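PDB 2W8X: Ion-channel modulator raklp from Rhipicephalus appendiculatus, which modulates ion channels, probably by activating maxiK potassium channels, as a tick salivary protein with a highly modified Kunitz/BPTI fold. Local coordinates for residues N2-K5 / R6-P9; A58-M61 / A62-I66. One frame throughout, in Å; residues are numbered along the deposited sequence.

Contact 1. Residues N2-K5 / R6-P9; sequences NCNK and REGP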
# COMPACT_ATOMS: atom_id res chain seq x y z
N ASN A 2 -12.80 2.11 -6.62
CA ASN A 2 -11.69 1.61 -7.45
C ASN A 2 -10.88 0.56 -6.74
O ASN A 2 -10.61 0.69 -5.54
CB ASN A 2 -10.80 2.77 -7.83
CG ASN A 2 -9.61 2.35 -8.64
OD1 ASN A 2 -9.75 1.64 -9.64
ND2 ASN A 2 -8.42 2.77 -8.20
N CYS A 3 -10.47 -0.46 -7.48
CA CYS A 3 -9.53 -1.47 -7.02
C CYS A 3 -8.22 -1.55 -7.81
O CYS A 3 -7.36 -2.36 -7.46
CB CYS A 3 -10.19 -2.84 -7.03
SG CYS A 3 -11.53 -3.01 -5.81
N ASN A 4 -8.10 -0.80 -8.90
CA ASN A 4 -6.92 -0.85 -9.75
C ASN A 4 -6.01 0.34 -9.42
O ASN A 4 -6.32 1.47 -9.81
CB ASN A 4 -7.35 -0.81 -11.23
CG ASN A 4 -6.23 -0.98 -12.17
OD1 ASN A 4 -5.05 -0.79 -11.81
ND2 ASN A 4 -6.55 -1.35 -13.42
N LYS A 5 -4.93 0.05 -8.70
CA LYS A 5 -3.93 1.04 -8.30
C LYS A 5 -3.28 1.79 -9.41
O LYS A 5 -2.76 2.89 -9.18
CB LYS A 5 -2.80 0.36 -7.47
CG LYS A 5 -3.27 0.03 -6.18
CD LYS A 5 -2.23 0.12 -5.06
CE LYS A 5 -1.63 -1.17 -4.90
NZ LYS A 5 -1.10 -1.49 -3.49
N ARG A 6 -3.23 1.19 -10.60
CA ARG A 6 -2.65 1.85 -11.77
C ARG A 6 -3.55 2.85 -12.37
O ARG A 6 -3.07 3.74 -13.09
CB ARG A 6 -2.35 0.85 -12.87
CG ARG A 6 -1.11 0.13 -12.69
CD ARG A 6 -0.75 -0.65 -13.93
NE ARG A 6 -0.05 0.19 -14.90
CZ ARG A 6 0.34 -0.22 -16.11
NH1 ARG A 6 0.08 -1.46 -16.53
NH2 ARG A 6 0.98 0.62 -16.90
N GLU A 7 -4.85 2.70 -12.17
CA GLU A 7 -5.83 3.53 -12.85
C GLU A 7 -6.48 4.62 -11.98
O GLU A 7 -7.10 5.57 -12.50
CB GLU A 7 -6.85 2.63 -13.59
CG GLU A 7 -6.21 1.80 -14.74
CD GLU A 7 -7.22 1.10 -15.74
OE1 GLU A 7 -8.41 1.46 -15.74
OE2 GLU A 7 -6.79 0.21 -16.51
N GLY A 8 -6.29 4.55 -10.67
CA GLY A 8 -6.82 5.53 -9.76
C GLY A 8 -6.40 5.30 -8.32
O GLY A 8 -5.71 4.36 -8.04
N PRO A 9 -6.81 6.20 -7.42
CA PRO A 9 -6.42 6.05 -6.03
C PRO A 9 -7.16 4.96 -5.31
O PRO A 9 -8.19 4.47 -5.79
CB PRO A 9 -6.81 7.39 -5.42
CG PRO A 9 -7.86 7.89 -6.25
CD PRO A 9 -7.57 7.44 -7.63
O HOH W 1 -10.63 3.21 -4.25
O HOH W 2 -4.49 -0.98 -15.76
O HOH W 3 -3.24 4.23 -6.84

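Contact 2. Residues A58-M61 / A62-I66; sequences ACVM and ACERI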
# COMPACT_ATOMS: atom_id res chain seq x y z
N ALA A 58 1.34 -3.64 8.12
CA ALA A 58 0.57 -2.65 7.36
C ALA A 58 -0.86 -3.15 7.15
O ALA A 58 -1.82 -2.41 7.34
CB ALA A 58 1.26 -2.38 6.02
N CYS A 59 -0.98 -4.41 6.75
CA CYS A 59 -2.28 -5.02 6.51
C CYS A 59 -3.09 -5.11 7.80
O CYS A 59 -4.30 -4.80 7.84
CB CYS A 59 -2.10 -6.39 5.82
SG CYS A 59 -3.65 -7.21 5.45
N VAL A 60 -2.43 -5.53 8.88
CA VAL A 60 -3.08 -5.68 10.16
C VAL A 60 -3.66 -4.34 10.61
O VAL A 60 -4.83 -4.25 10.99
CB VAL A 60 -2.15 -6.32 11.20
CG1 VAL A 60 -2.75 -6.15 12.60
CG2 VAL A 60 -1.93 -7.78 10.83
N MET A 61 -2.85 -3.30 10.57
CA MET A 61 -3.31 -1.98 10.97
C MET A 61 -4.44 -1.45 10.09
O MET A 61 -5.48 -1.03 10.61
CB MET A 61 -2.16 -0.98 11.00
CG MET A 61 -2.58 0.44 11.34
SD MET A 61 -3.45 0.63 12.90
CE MET A 61 -2.20 0.04 14.00
N ALA A 62 -4.26 -1.48 8.78
CA ALA A 62 -5.28 -0.91 7.90
C ALA A 62 -6.59 -1.67 7.95
O ALA A 62 -7.67 -1.07 7.82
CB ALA A 62 -4.78 -0.84 6.46
N CYS A 63 -6.54 -2.99 8.08
CA CYS A 63 -7.71 -3.83 7.86
C CYS A 63 -8.20 -4.54 9.10
O CYS A 63 -9.37 -4.45 9.42
CB CYS A 63 -7.47 -4.82 6.71
SG CYS A 63 -7.20 -3.99 5.09
N GLU A 64 -7.34 -5.30 9.77
CA GLU A 64 -7.76 -5.98 10.99
C GLU A 64 -8.10 -5.02 12.10
O GLU A 64 -8.93 -5.35 12.96
CB GLU A 64 -6.71 -6.99 11.43
CG GLU A 64 -6.54 -8.19 10.54
CD GLU A 64 -5.55 -9.21 11.11
OE1 GLU A 64 -5.42 -9.33 12.36
OE2 GLU A 64 -4.95 -9.94 10.31
N ARG A 65 -7.47 -3.84 12.12
CA ARG A 65 -7.69 -2.84 13.17
C ARG A 65 -8.63 -1.76 12.67
O ARG A 65 -9.79 -1.73 13.06
CB ARG A 65 -6.36 -2.30 13.71
CG ARG A 65 -5.47 -3.39 14.30
CD ARG A 65 -4.28 -2.86 15.12
NE ARG A 65 -4.73 -2.02 16.22
CZ ARG A 65 -3.91 -1.39 17.06
NH1 ARG A 65 -2.59 -1.51 16.94
NH2 ARG A 65 -4.41 -0.64 18.03
N ILE A 66 -8.19 -0.90 11.77
CA ILE A 66 -8.96 0.27 11.38
C ILE A 66 -10.25 -0.09 10.64
O ILE A 66 -11.35 0.27 11.08
CB ILE A 66 -8.12 1.26 10.56
CG1 ILE A 66 -6.99 1.84 11.43
CG2 ILE A 66 -9.02 2.35 9.97
CD1 ILE A 66 -5.94 2.62 10.69

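Contact 1. Residues N2-K5 / R6-P9
The side-chain amide of Asn2 reaches across this loop to the carbonyl oxygen of Pro9: ND2 donates to O over 3.0 Å in a nearly straight bond (178°), with the acceptor in the amide plane. The same nitrogen also donates to Asn4 O, while Asn2 OD1 accepts from Asn4 N at 3.0 Å, an Asx turn. With CG anti to the backbone N (chi1 178°), the Asn2 amide sits beside its own carbonyl carbon, where ND2 can reach both acceptors.

Among backbone groups, Asn4 O is the hub. Glu7 N donates to it at 3.0 Å from the face of the carbonyl plane opposite Asn2 ND2, and Gly8 N adds a weak bond. The Asn4 side chain uses OD1 to take the N-H of Arg6 at 2.9 Å, while its ND2 lies against Glu7 CG at 3.4 Å.

Waters complete the set: one links Asn2 O to Pro9 O, another Asn4 ND2 to Glu7 OE2, a third Lys5 O to Gly8 O. Lys5 NZ bonds to Ser52 OG and to Ser54 OG of the second subunit. Bonds from both ND2 and OD1 fix the rotation of the Asn2 amide and tie residues 2, 4 and 9 together; Asn4 adds the grip on Arg6 N.

Contact 2. Residues A58-M61 / A62-I66
Met61 folds along its helix to meet Arg65 and Ile66, four and five residues further on. Its CB merely borders the next peptide nitrogen, Ala62 N, as the chain dictates, and CG comes near Ile66 CD1. SD packs against the end of the isoleucine, 3.9 Å from CD1. Bends at chi2 and chi3 (57° and 61°) then curl the terminal methyl back over one face of the Arg65 guanidinium, where CE comes within 3.3 Å of NH1; Arg65 CD lies close to the same methyl. Shortened to an alanine here, the side chain would lose SD and CE, which would probably uncover that guanidinium face and open a gap beside Ile66 CD1.

The backbone beneath changes its step. Ala62 N and Cys63 N bond to Ala58 O and Cys59 O in the ordinary alpha-helical spacing, but Arg65 N donates to Val60 O at 2.9 Å and Ile66 N to Met61 O at 3.0 Å, five residues back: a wider pi-type turn. On another side of the helix, Val60 CG2 rests 3.7 Å from Glu64 OE2, a carboxylate oxygen that also accepts from Cys41 N.

The segment belongs to helix 56-70. Ala58, Met61 and Ile66 pack on Lys5, Arg6 and Pro9 of the second subunit. Within the chain, Cys59, Cys63 and Glu64 touch Tyr34 of strand 31-35, and disulfides from Cys59 to Cys41 and from Cys63 to Cys16 fasten the helix to strand 40-42 and helix 14-17.

From the N terminus, contact 1 comes first, closing the loop 2-9 on itself ahead of helix 14-17; Cys3 within it is joined by a disulfide to Cys18, just beyond that helix. The chain then runs through the short strand pairs before contact 2 forms within helix 56-70. The two follow in series, neither nested nor crossed, on opposite sides of the chain's centre, with centres about 20 Å apart. In one chain they do not touch, their nearest atoms being about 10 Å apart. Across the subunit interface, however, contact 1 of one copy packs on contact 2 of the other.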